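Local atomic coordinates of Gp26 (Listeria phage P40, PDB entry 4JZ5), a protein that probably cleaves the glycan strands of Listeria peptidoglycan, as the glycosyl hydrolase family 25 catalytic domain of a phage endolysin. Residues G68-G73 and L107-T112; Q56-R61 and Y101-Q106; V171-V176 and P181-S186; S154-K157 and L161-V164. All blocks are in the same frame, centred on the assembly; numbering follows the deposited sequence.

Contact 1: residues G68-G73 and L107-T112; sequences GLDKVG and LGAEPT
D70 and A109 meet side by side where the end of helix 62-72 runs past the loop that follows helix 87-106. The direct contact is small, 99 Å² in all, and is made by van der Waals packing. D70 CB lies 3.9 Å from A109 CB, and D70 CG is 3.9 Å from A109 CA. The D70 side chain is extended, with CG anti to the backbone N (chi1 -174°), and this carries the carboxylate across to the loop.

Both helices finish in a Schellman motif. G73 closes helix 62-72 and G108 closes helix 87-106, each with positive phi. The loop then leads into strand 114-117 of the sheet, and A109 and P111 both rest on F76 of strand 76-81.

The polar part of the contact runs through three waters. One donates to D70 OD1 at 2.8 Å and accepts from the backbone N of E110. The other two both donate to D70 OD2, which itself stays 3.8 Å from G108 O. The second water also donates to L107 O at 2.8 Å, and the third to G108 O at 2.9 Å.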
loop_
_atom_site.group_PDB
_atom_site.type_symbol
_atom_site.label_atom_id
_atom_site.label_comp_id
_atom_site.label_asym_id
_atom_site.label_seq_id
_atom_site.Cartn_x
_atom_site.Cartn_y
_atom_site.Cartn_z
ATOM N N GLY A 68 -3.565 15.970 -3.776
ATOM C CA GLY A 68 -2.241 16.453 -4.122
ATOM C C GLY A 68 -1.605 15.654 -5.237
ATOM O O GLY A 68 -0.932 16.199 -6.119
ATOM N N LEU A 69 -1.791 14.342 -5.193
ATOM C CA LEU A 69 -1.248 13.482 -6.224
ATOM C C LEU A 69 -2.027 13.671 -7.534
ATOM O O LEU A 69 -1.435 13.758 -8.604
ATOM C CB LEU A 69 -1.290 12.033 -5.737
ATOM C CG LEU A 69 -0.420 11.782 -4.499
ATOM C CD1 LEU A 69 -0.795 10.491 -3.801
ATOM C CD2 LEU A 69 1.059 11.770 -4.854
ATOM N N ASP A 70 -3.345 13.796 -7.447
ATOM C CA ASP A 70 -4.149 14.052 -8.635
ATOM C C ASP A 70 -3.756 15.381 -9.294
ATOM O O ASP A 70 -3.667 15.470 -10.522
ATOM C CB ASP A 70 -5.627 14.059 -8.262
ATOM C CG ASP A 70 -6.534 14.178 -9.462
ATOM O OD1 ASP A 70 -6.304 13.502 -10.490
ATOM O OD2 ASP A 70 -7.487 14.956 -9.375
ATOM N N LYS A 71 -3.524 16.410 -8.489
ATOM C CA LYS A 71 -3.154 17.736 -8.977
ATOM C C LYS A 71 -2.019 17.665 -9.988
ATOM O O LYS A 71 -2.064 18.297 -11.043
ATOM C CB LYS A 71 -2.729 18.595 -7.755
ATOM C CG LYS A 71 -1.999 19.915 -8.046
ATOM C CD LYS A 71 -1.631 20.685 -6.750
ATOM C CE LYS A 71 -0.518 20.023 -5.938
ATOM N NZ LYS A 71 -0.155 20.829 -4.739
ATOM N N VAL A 72 -0.982 16.910 -9.634
ATOM C CA VAL A 72 0.254 16.846 -10.402
ATOM C C VAL A 72 0.304 15.649 -11.336
ATOM O O VAL A 72 1.297 15.464 -12.044
ATOM C CB VAL A 72 1.506 16.828 -9.488
ATOM C CG1 VAL A 72 1.530 18.068 -8.612
ATOM C CG2 VAL A 72 1.574 15.570 -8.638
ATOM N N GLY A 73 -0.758 14.845 -11.377
ATOM C CA GLY A 73 -0.796 13.685 -12.249
ATOM C C GLY A 73 0.099 12.541 -11.801
ATOM O O GLY A 73 0.564 11.770 -12.638
ATOM N N LEU A 107 -13.559 13.178 -5.320
ATOM C CA LEU A 107 -12.714 14.359 -5.455
ATOM C C LEU A 107 -12.096 14.452 -6.844
ATOM O O LEU A 107 -11.304 15.349 -7.116
ATOM C CB LEU A 107 -11.618 14.322 -4.402
ATOM C CG LEU A 107 -12.144 14.370 -2.966
ATOM C CD1 LEU A 107 -11.050 13.974 -1.986
ATOM C CD2 LEU A 107 -12.690 15.752 -2.645
ATOM N N GLY A 108 -12.469 13.525 -7.722
ATOM C CA GLY A 108 -11.980 13.504 -9.092
ATOM C C GLY A 108 -10.728 12.675 -9.287
ATOM O O GLY A 108 -10.260 12.546 -10.422
ATOM N N ALA A 109 -10.192 12.112 -8.204
ATOM C CA ALA A 109 -8.958 11.356 -8.294
ATOM C C ALA A 109 -9.274 9.921 -8.720
ATOM O O ALA A 109 -10.432 9.462 -8.646
ATOM C CB ALA A 109 -8.229 11.401 -6.975
ATOM N N GLU A 110 -8.268 9.224 -9.223
ATOM C CA GLU A 110 -8.476 7.883 -9.729
ATOM C C GLU A 110 -7.369 6.941 -9.261
ATOM O O GLU A 110 -6.376 6.754 -9.953
ATOM C CB GLU A 110 -8.545 7.907 -11.260
ATOM C CG GLU A 110 -9.668 8.790 -11.824
ATOM C CD GLU A 110 -11.062 8.203 -11.636
ATOM O OE1 GLU A 110 -11.174 7.031 -11.215
ATOM O OE2 GLU A 110 -12.051 8.925 -11.909
ATOM N N PRO A 111 -7.551 6.315 -8.099
ATOM C CA PRO A 111 -6.563 5.311 -7.682
ATOM C C PRO A 111 -6.551 4.131 -8.641
ATOM O O PRO A 111 -7.618 3.749 -9.141
ATOM C CB PRO A 111 -7.081 4.863 -6.312
ATOM C CG PRO A 111 -8.069 5.933 -5.871
ATOM C CD PRO A 111 -8.676 6.417 -7.157
ATOM N N THR A 112 -5.388 3.551 -8.892
ATOM C CA THR A 112 -5.289 2.468 -9.865
ATOM C C THR A 112 -4.964 1.112 -9.261
ATOM O O THR A 112 -4.857 0.135 -9.982
ATOM C CB THR A 112 -4.242 2.772 -10.933
ATOM O OG1 THR A 112 -2.986 2.992 -10.309
ATOM C CG2 THR A 112 -4.641 4.012 -11.744
HETATM O O HOH W 1 -6.008 10.791 -9.883
HETATM O O HOH W 2 -8.501 15.700 -6.911
HETATM O O HOH W 3 -9.438 15.156 -11.253
#

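Contact 2: residues Q56-R61 and Y101-Q106; sequences QKYDER and YKKCRQ
The backbones of Y58 and K103 stay well apart, with their CA atoms 10.3 Å from each other, so the short strand 57-58 and the last turns of helix 87-106 are bridged by side chains alone. The K103 chain reaches across at about a right angle to the Y58 side chain and lays its CE over one face of the ring. CE is 3.7 Å from the ring centroid of Y58 and 14° off the normal, a CH-pi contact over the middle of the ring. The nearest ring atom is CZ of Y58, 3.6 Å from K103 CE.

The lysine is extended as far as CE and bends only at its last torsion (chi4 -70°). The bend leaves NZ over the same face, 4.7 Å from the Y58 centroid and 23° off the normal, a cation-pi interaction. The ring also touches M96 and S99 of helix 87-106.

Next to the ring the chain is braced by local bonds. D59 OD1 accepts from R61 N at 2.8 Å, and K57 NZ forms a salt bridge with E60 OE2. D59 OD2 makes a salt bridge to R50.

A classic beta bulge at Q56 and K57 opens the segment. D59 makes an Asx turn leading to R61, the N-cap of helix 62-72. The pair ties the hairpin of strands 46-53 and 57-58 to helix 87-106, outside the probable family 25 barrel.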
loop_
_atom_site.group_PDB
_atom_site.type_symbol
_atom_site.label_atom_id
_atom_site.label_comp_id
_atom_site.label_asym_id
_atom_site.label_seq_id
_atom_site.Cartn_x
_atom_site.Cartn_y
_atom_site.Cartn_z
ATOM N N GLN A 56 -11.773 1.983 12.498
ATOM C CA GLN A 56 -11.607 3.031 13.495
ATOM C C GLN A 56 -11.647 4.413 12.856
ATOM O O GLN A 56 -12.306 5.313 13.370
ATOM C CB GLN A 56 -10.287 2.836 14.232
ATOM C CG GLN A 56 -10.029 3.847 15.327
ATOM C CD GLN A 56 -8.760 3.569 16.091
ATOM O OE1 GLN A 56 -7.916 2.771 15.680
ATOM N NE2 GLN A 56 -8.618 4.231 17.232
ATOM N N LYS A 57 -10.945 4.592 11.743
ATOM C CA LYS A 57 -10.873 5.899 11.103
ATOM C C LYS A 57 -10.327 5.776 9.693
ATOM O O LYS A 57 -9.610 4.823 9.362
ATOM C CB LYS A 57 -9.961 6.834 11.902
ATOM C CG LYS A 57 -8.509 6.404 11.887
ATOM C CD LYS A 57 -7.611 7.391 12.632
ATOM C CE LYS A 57 -6.140 7.057 12.424
ATOM N NZ LYS A 57 -5.256 7.832 13.336
ATOM N N TYR A 58 -10.682 6.743 8.859
ATOM C CA TYR A 58 -9.930 6.986 7.643
ATOM C C TYR A 58 -8.646 7.703 8.012
ATOM O O TYR A 58 -8.591 8.433 9.003
ATOM C CB TYR A 58 -10.752 7.811 6.652
ATOM C CG TYR A 58 -11.990 7.059 6.224
ATOM C CD1 TYR A 58 -11.926 6.089 5.232
ATOM C CD2 TYR A 58 -13.209 7.269 6.854
ATOM C CE1 TYR A 58 -13.056 5.374 4.856
ATOM C CE2 TYR A 58 -14.347 6.563 6.479
ATOM C CZ TYR A 58 -14.262 5.614 5.486
ATOM O OH TYR A 58 -15.402 4.919 5.123
ATOM N N ASP A 59 -7.597 7.498 7.234
ATOM C CA ASP A 59 -6.362 8.232 7.470
ATOM C C ASP A 59 -6.625 9.726 7.330
ATOM O O ASP A 59 -7.295 10.162 6.384
ATOM C CB ASP A 59 -5.292 7.763 6.498
ATOM C CG ASP A 59 -3.974 8.472 6.701
ATOM O OD1 ASP A 59 -3.838 9.602 6.183
ATOM O OD2 ASP A 59 -3.083 7.911 7.383
ATOM N N GLU A 60 -6.100 10.503 8.269
ATOM C CA GLU A 60 -6.384 11.923 8.342
ATOM C C GLU A 60 -5.888 12.711 7.141
ATOM O O GLU A 60 -6.337 13.838 6.935
ATOM C CB GLU A 60 -5.759 12.502 9.614
ATOM C CG GLU A 60 -6.326 11.932 10.923
ATOM C CD GLU A 60 -5.590 10.690 11.462
ATOM O OE1 GLU A 60 -5.099 9.837 10.688
ATOM O OE2 GLU A 60 -5.521 10.557 12.710
ATOM N N ARG A 61 -4.952 12.159 6.378
ATOM C CA ARG A 61 -4.427 12.842 5.205
ATOM C C ARG A 61 -4.877 12.191 3.901
ATOM O O ARG A 61 -4.366 12.549 2.846
ATOM C CB ARG A 61 -2.891 12.915 5.246
ATOM C CG ARG A 61 -2.312 13.675 6.446
ATOM C CD ARG A 61 -2.521 15.174 6.417
ATOM N NE ARG A 61 -2.167 15.733 7.724
ATOM C CZ ARG A 61 -2.035 17.024 7.994
ATOM N NH1 ARG A 61 -2.203 17.930 7.048
ATOM N NH2 ARG A 61 -1.718 17.406 9.223
ATOM N N TYR A 101 -11.742 4.453 -1.541
ATOM C CA TYR A 101 -11.638 4.511 -2.996
ATOM C C TYR A 101 -12.723 5.435 -3.577
ATOM O O TYR A 101 -12.441 6.315 -4.393
ATOM C CB TYR A 101 -11.721 3.082 -3.554
ATOM C CG TYR A 101 -11.754 3.019 -5.057
ATOM C CD1 TYR A 101 -10.605 3.160 -5.813
ATOM C CD2 TYR A 101 -12.945 2.822 -5.725
ATOM C CE1 TYR A 101 -10.648 3.110 -7.190
ATOM C CE2 TYR A 101 -12.991 2.760 -7.095
ATOM C CZ TYR A 101 -11.848 2.914 -7.832
ATOM O OH TYR A 101 -11.906 2.858 -9.204
ATOM N N LYS A 102 -13.956 5.251 -3.133
ATOM C CA LYS A 102 -15.043 6.115 -3.570
ATOM C C LYS A 102 -14.809 7.578 -3.187
ATOM O O LYS A 102 -15.109 8.473 -3.964
ATOM C CB LYS A 102 -16.366 5.614 -2.996
ATOM C CG LYS A 102 -16.827 4.272 -3.551
ATOM C CD LYS A 102 -18.062 3.797 -2.788
ATOM C CE LYS A 102 -18.728 2.572 -3.388
ATOM N NZ LYS A 102 -19.982 2.241 -2.643
ATOM N N LYS A 103 -14.292 7.834 -1.999
ATOM C CA LYS A 103 -14.002 9.200 -1.574
ATOM C C LYS A 103 -12.988 9.861 -2.507
ATOM O O LYS A 103 -13.127 11.021 -2.886
ATOM C CB LYS A 103 -13.460 9.208 -0.151
ATOM C CG LYS A 103 -14.470 8.949 0.947
ATOM C CD LYS A 103 -13.773 8.895 2.302
ATOM C CE LYS A 103 -14.736 8.555 3.416
ATOM N NZ LYS A 103 -15.687 9.664 3.674
ATOM N N CYS A 104 -11.954 9.113 -2.876
ATOM C CA CYS A 104 -10.983 9.637 -3.821
ATOM C C CYS A 104 -11.653 9.976 -5.146
ATOM O O CYS A 104 -11.424 11.035 -5.712
ATOM C CB CYS A 104 -9.870 8.629 -4.054
ATOM S SG CYS A 104 -8.783 8.418 -2.611
ATOM N N ARG A 105 -12.498 9.075 -5.641
ATOM C CA ARG A 105 -13.167 9.323 -6.914
ATOM C C ARG A 105 -14.126 10.515 -6.827
ATOM O O ARG A 105 -14.277 11.256 -7.797
ATOM C CB ARG A 105 -13.890 8.067 -7.414
ATOM C CG ARG A 105 -12.958 6.905 -7.717
ATOM C CD ARG A 105 -13.547 5.980 -8.777
ATOM N NE ARG A 105 -13.639 6.672 -10.059
ATOM C CZ ARG A 105 -14.754 6.924 -10.734
ATOM N NH1 ARG A 105 -15.942 6.527 -10.298
ATOM N NH2 ARG A 105 -14.651 7.594 -11.858
ATOM N N GLN A 106 -14.767 10.718 -5.678
ATOM C CA GLN A 106 -15.621 11.876 -5.471
ATOM C C GLN A 106 -14.851 13.181 -5.643
ATOM O O GLN A 106 -15.428 14.188 -6.060
ATOM C CB GLN A 106 -16.263 11.828 -4.086
ATOM C CG GLN A 106 -17.194 12.991 -3.779
ATOM C CD GLN A 106 -18.607 12.770 -4.280
ATOM O OE1 GLN A 106 -19.055 11.633 -4.433
ATOM N NE2 GLN A 106 -19.321 13.861 -4.526
#

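Contact 3: residues V171-V176 and P181-S186; sequences VARYGV and PSTKPS
R173 O, facing the backbone of S182 and T183, has two partners. The indole NE1 of W192 donates to it, and a water lies 3.0 Å from R173 O and probably donates as well. The same water accepts from S182 N at 2.8 Å and so joins the two backbones.

S182 OG accepts a hydrogen bond from V176 N at 3.1 Å, with an N-H...O angle of 160°. OG is anti to the backbone N of S182 (chi1 -177°), which directs it at the turn of G175 and V176. There it also lies 3.4 Å from G175 CA. V176 CG2 packs beside the same hydroxyl. T183 OG1 approaches G175 CA as well, so two hydroxyl oxygens close on the glycine, which has positive phi.

The R173 side chain crosses the loop at a slant. Its CG is 3.4 Å from T183 O and 3.6 Å from K184 O. The bend at chi2 (63°) brings the guanidinium under the methyl of T183. T183 CG2 sits over the centre of one guanidinium face, 3.6 Å above the plane. The charged end is taken by D153, which forms a salt bridge with NH1 and also accepts from S186 N.

Nearer the sheet the contact is apolar. V171 CG1 touches P185 CB at 3.8 Å, and P185 CG lies against R173 CB. P185 packs on W192 too.

The contact folds the connection back over the end of strand 169-172 before the chain enters strand 191-195. These are neighbouring parallel strands of the curled sheet, consistent with the barrel of family 25 hydrolases.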
loop_
_atom_site.group_PDB
_atom_site.type_symbol
_atom_site.label_atom_id
_atom_site.label_comp_id
_atom_site.label_asym_id
_atom_site.label_seq_id
_atom_site.Cartn_x
_atom_site.Cartn_y
_atom_site.Cartn_z
ATOM N N VAL A 171 6.247 -6.750 -0.298
ATOM C CA VAL A 171 6.964 -7.360 0.815
ATOM C C VAL A 171 7.989 -6.395 1.391
ATOM O O VAL A 171 8.777 -5.804 0.650
ATOM C CB VAL A 171 7.675 -8.654 0.379
ATOM C CG1 VAL A 171 8.284 -9.357 1.582
ATOM C CG2 VAL A 171 6.705 -9.589 -0.345
ATOM N N ALA A 172 7.968 -6.242 2.712
ATOM C CA ALA A 172 8.915 -5.372 3.398
ATOM C C ALA A 172 10.099 -6.139 3.956
ATOM O O ALA A 172 9.944 -7.195 4.577
ATOM C CB ALA A 172 8.222 -4.620 4.512
ATOM N N ARG A 173 11.280 -5.569 3.753
ATOM C CA ARG A 173 12.501 -6.046 4.400
ATOM C C ARG A 173 13.489 -4.900 4.377
ATOM O O ARG A 173 13.861 -4.441 3.298
ATOM C CB ARG A 173 13.088 -7.259 3.688
ATOM C CG ARG A 173 14.331 -7.841 4.380
ATOM C CD ARG A 173 14.005 -8.370 5.770
ATOM N NE ARG A 173 15.186 -8.891 6.456
ATOM C CZ ARG A 173 15.683 -10.117 6.298
ATOM N NH1 ARG A 173 15.119 -10.991 5.479
ATOM N NH2 ARG A 173 16.769 -10.475 6.969
ATOM N N TYR A 174 13.899 -4.427 5.549
ATOM C CA TYR A 174 14.634 -3.165 5.645
ATOM C C TYR A 174 16.134 -3.304 5.860
ATOM O O TYR A 174 16.862 -2.345 5.610
ATOM C CB TYR A 174 14.099 -2.316 6.792
ATOM C CG TYR A 174 12.638 -1.954 6.737
ATOM C CD1 TYR A 174 11.916 -1.974 5.547
ATOM C CD2 TYR A 174 11.971 -1.574 7.891
ATOM C CE1 TYR A 174 10.581 -1.626 5.525
ATOM C CE2 TYR A 174 10.646 -1.219 7.865
ATOM C CZ TYR A 174 9.951 -1.258 6.687
ATOM O OH TYR A 174 8.619 -0.893 6.717
ATOM N N GLY A 175 16.611 -4.444 6.342
ATOM C CA GLY A 175 18.025 -4.549 6.653
ATOM C C GLY A 175 18.453 -3.499 7.665
ATOM O O GLY A 175 17.813 -3.347 8.703
ATOM N N VAL A 176 19.519 -2.762 7.358
ATOM C CA VAL A 176 19.999 -1.707 8.252
ATOM C C VAL A 176 19.032 -0.533 8.360
ATOM O O VAL A 176 19.173 0.296 9.257
ATOM C CB VAL A 176 21.374 -1.145 7.834
ATOM C CG1 VAL A 176 22.454 -2.197 8.022
ATOM C CG2 VAL A 176 21.357 -0.611 6.415
ATOM N N PRO A 181 18.402 0.834 -0.370
ATOM C CA PRO A 181 18.194 -0.613 -0.383
ATOM C C PRO A 181 19.266 -1.345 0.417
ATOM O O PRO A 181 20.445 -1.012 0.358
ATOM C CB PRO A 181 18.254 -0.960 -1.870
ATOM C CG PRO A 181 17.832 0.292 -2.564
ATOM C CD PRO A 181 18.390 1.409 -1.723
ATOM N N SER A 182 18.826 -2.337 1.170
ATOM C CA SER A 182 19.679 -3.135 2.030
ATOM C C SER A 182 19.268 -4.591 1.783
ATOM O O SER A 182 19.072 -4.999 0.635
ATOM C CB SER A 182 19.474 -2.700 3.490
ATOM O OG SER A 182 20.320 -3.383 4.398
ATOM N N THR A 183 19.086 -5.364 2.840
ATOM C CA THR A 183 18.720 -6.766 2.718
ATOM C C THR A 183 17.431 -6.950 1.914
ATOM O O THR A 183 16.431 -6.300 2.198
ATOM C CB THR A 183 18.522 -7.346 4.114
ATOM O OG1 THR A 183 19.645 -6.997 4.938
ATOM C CG2 THR A 183 18.341 -8.844 4.058
ATOM N N LYS A 184 17.463 -7.833 0.915
ATOM C CA LYS A 184 16.271 -8.152 0.141
ATOM C C LYS A 184 15.369 -9.112 0.905
ATOM O O LYS A 184 15.818 -9.835 1.786
ATOM C CB LYS A 184 16.655 -8.772 -1.204
ATOM C CG LYS A 184 17.336 -7.790 -2.133
ATOM C CD LYS A 184 17.522 -8.358 -3.527
ATOM C CE LYS A 184 17.935 -7.274 -4.507
ATOM N NZ LYS A 184 18.108 -7.815 -5.881
ATOM N N PRO A 185 14.086 -9.155 0.540
ATOM C CA PRO A 185 13.209 -10.144 1.159
ATOM C C PRO A 185 13.716 -11.560 0.927
ATOM O O PRO A 185 14.354 -11.846 -0.080
ATOM C CB PRO A 185 11.869 -9.907 0.458
ATOM C CG PRO A 185 11.929 -8.493 0.033
ATOM C CD PRO A 185 13.352 -8.270 -0.371
ATOM N N SER A 186 13.407 -12.446 1.858
ATOM C CA SER A 186 13.788 -13.841 1.731
ATOM C C SER A 186 12.820 -14.628 0.855
ATOM O O SER A 186 13.023 -15.817 0.630
ATOM C CB SER A 186 13.854 -14.477 3.111
ATOM O OG SER A 186 12.556 -14.645 3.649
HETATM O O HOH W 4 16.447 -3.225 2.415
#

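Contact 4: residues S154-K157 and L161-V164; sequences SFWK and LDKV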
loop_
_atom_site.group_PDB
_atom_site.type_symbol
_atom_site.label_atom_id
_atom_site.label_comp_id
_atom_site.label_asym_id
_atom_site.label_seq_id
_atom_site.Cartn_x
_atom_site.Cartn_y
_atom_site.Cartn_z
ATOM N N SER A 154 9.164 -11.822 7.262
ATOM C CA SER A 154 8.995 -12.825 8.305
ATOM C C SER A 154 7.521 -13.085 8.623
ATOM O O SER A 154 7.103 -14.236 8.734
ATOM C CB SER A 154 9.720 -12.395 9.571
ATOM O OG SER A 154 9.527 -13.346 10.601
ATOM N N PHE A 155 6.747 -12.022 8.797
ATOM C CA PHE A 155 5.328 -12.172 9.082
ATOM C C PHE A 155 4.647 -12.945 7.952
ATOM O O PHE A 155 3.820 -13.837 8.190
ATOM C CB PHE A 155 4.674 -10.805 9.245
ATOM C CG PHE A 155 3.238 -10.878 9.653
ATOM C CD1 PHE A 155 2.253 -11.112 8.714
ATOM C CD2 PHE A 155 2.877 -10.747 10.981
ATOM C CE1 PHE A 155 0.931 -11.200 9.096
ATOM C CE2 PHE A 155 1.543 -10.833 11.371
ATOM C CZ PHE A 155 0.573 -11.055 10.418
ATOM N N TRP A 156 4.985 -12.600 6.716
ATOM C CA TRP A 156 4.393 -13.232 5.542
ATOM C C TRP A 156 4.627 -14.739 5.582
ATOM O O TRP A 156 3.699 -15.534 5.407
ATOM C CB TRP A 156 5.022 -12.612 4.291
ATOM C CG TRP A 156 4.439 -13.017 2.969
ATOM C CD1 TRP A 156 4.455 -14.261 2.411
ATOM C CD2 TRP A 156 3.799 -12.161 2.024
ATOM N NE1 TRP A 156 3.832 -14.238 1.184
ATOM C CE2 TRP A 156 3.433 -12.955 0.919
ATOM C CE3 TRP A 156 3.495 -10.797 2.003
ATOM C CZ2 TRP A 156 2.759 -12.428 -0.186
ATOM C CZ3 TRP A 156 2.839 -10.282 0.897
ATOM C CH2 TRP A 156 2.478 -11.094 -0.176
ATOM N N LYS A 157 5.864 -15.138 5.825
ATOM C CA LYS A 157 6.201 -16.551 5.873
ATOM C C LYS A 157 5.471 -17.266 7.000
ATOM O O LYS A 157 4.927 -18.361 6.808
ATOM C CB LYS A 157 7.709 -16.721 6.060
ATOM C CG LYS A 157 8.526 -16.337 4.835
ATOM C CD LYS A 157 9.993 -16.687 4.973
ATOM C CE LYS A 157 10.679 -15.871 6.048
ATOM N NZ LYS A 157 12.157 -16.086 6.038
ATOM N N LEU A 161 1.097 -16.437 4.125
ATOM C CA LEU A 161 0.475 -15.513 3.189
ATOM C C LEU A 161 0.664 -15.894 1.720
ATOM O O LEU A 161 -0.074 -15.406 0.875
ATOM C CB LEU A 161 0.930 -14.066 3.442
ATOM C CG LEU A 161 0.539 -13.479 4.807
ATOM C CD1 LEU A 161 0.850 -11.987 4.831
ATOM C CD2 LEU A 161 -0.916 -13.736 5.169
ATOM N N ASP A 162 1.611 -16.781 1.405
ATOM C CA ASP A 162 1.709 -17.311 0.046
ATOM C C ASP A 162 0.396 -17.952 -0.416
ATOM O O ASP A 162 0.139 -18.049 -1.622
ATOM C CB ASP A 162 2.837 -18.344 -0.075
ATOM C CG ASP A 162 4.215 -17.711 -0.167
ATOM O OD1 ASP A 162 4.306 -16.506 -0.434
ATOM O OD2 ASP A 162 5.214 -18.458 -0.012
ATOM N N LYS A 163 -0.423 -18.406 0.531
ATOM C CA LYS A 163 -1.676 -19.072 0.190
ATOM C C LYS A 163 -2.807 -18.111 -0.172
ATOM O O LYS A 163 -3.848 -18.551 -0.651
ATOM C CB LYS A 163 -2.116 -19.960 1.341
ATOM C CG LYS A 163 -1.161 -21.115 1.588
ATOM C CD LYS A 163 -1.630 -21.977 2.732
ATOM C CE LYS A 163 -0.716 -23.167 2.944
ATOM N NZ LYS A 163 -1.259 -24.095 3.975
ATOM N N VAL A 164 -2.621 -16.817 0.055
ATOM C CA VAL A 164 -3.616 -15.830 -0.354
ATOM C C VAL A 164 -3.501 -15.567 -1.851
ATOM O O VAL A 164 -2.398 -15.444 -2.375
ATOM C CB VAL A 164 -3.446 -14.519 0.433
ATOM C CG1 VAL A 164 -4.518 -13.518 0.049
ATOM C CG2 VAL A 164 -3.506 -14.781 1.932
HETATM O O HOH W 5 3.761 -17.670 3.205
#
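W156 crosses from helix 153-158 to L161 and D162 with its indole. Its CB carries CG anti to the backbone N (chi1 -173°), which swings the ring toward the following 3-10 turn. CG meets L161 CB at 3.7 Å, and CD1, CD2 and CE2 lie equally close to that methylene. L161 CB stands over the five-membered ring, 3.5 Å from its centroid and 1° off the normal, a CH-pi contact almost exactly above the pyrrole part. On the six-membered side CE3 reaches L161 CD1. The tip of the pyrrole, NE1, donates to D162 OD1 at 2.8 Å. The acceptor lies close to the indole plane. The N-H meets the oxygen from above the carboxylate plane, and the two planes are 66° apart. D162 OD1 also pairs with R169, so this one oxygen receives the indole N-H and a guanidinium.

The turn joins helix 153-158 to the stretch before strand 169-172, within the beta-alpha-beta crossover between the parallel strands 147-152 and 169-172. W156 packs on L149 and A151 of the first strand and on R169 and V171 of the second. L161 also touches A151, and V128 of helix 128-143.

The backbone adds a direct bond. L161 N donates to W156 O at 3.0 Å. A water donates to the same carbonyl, 3.1 Å from W156 O, and accepts from D162 N. F155 contributes a lighter apolar touch, its ring edge facing L161 CD1 at 4.2 Å.

In the fold
The four contacts form two touching pairs on opposite sides of the chain's centre. Contacts 1 and 2 have centres 13 Å apart and share the end of helix 87-106. There R105 NE makes a 2.7 Å salt bridge to E110 OE1, and P111 packs on Y101 and C104. Contacts 3 and 4 have centres 16 Å apart. K157 NZ lies 2.8 Å from S186 OG, a probable hydrogen bond. The two pairs do not touch: nearest atoms of contacts 2 and 3 are about 15 Å apart, and centres of contacts 1 and 4 about 31 Å. Contacts 2 and 3 nevertheless reach the same curled sheet, probably the barrel of a family 25 hydrolase.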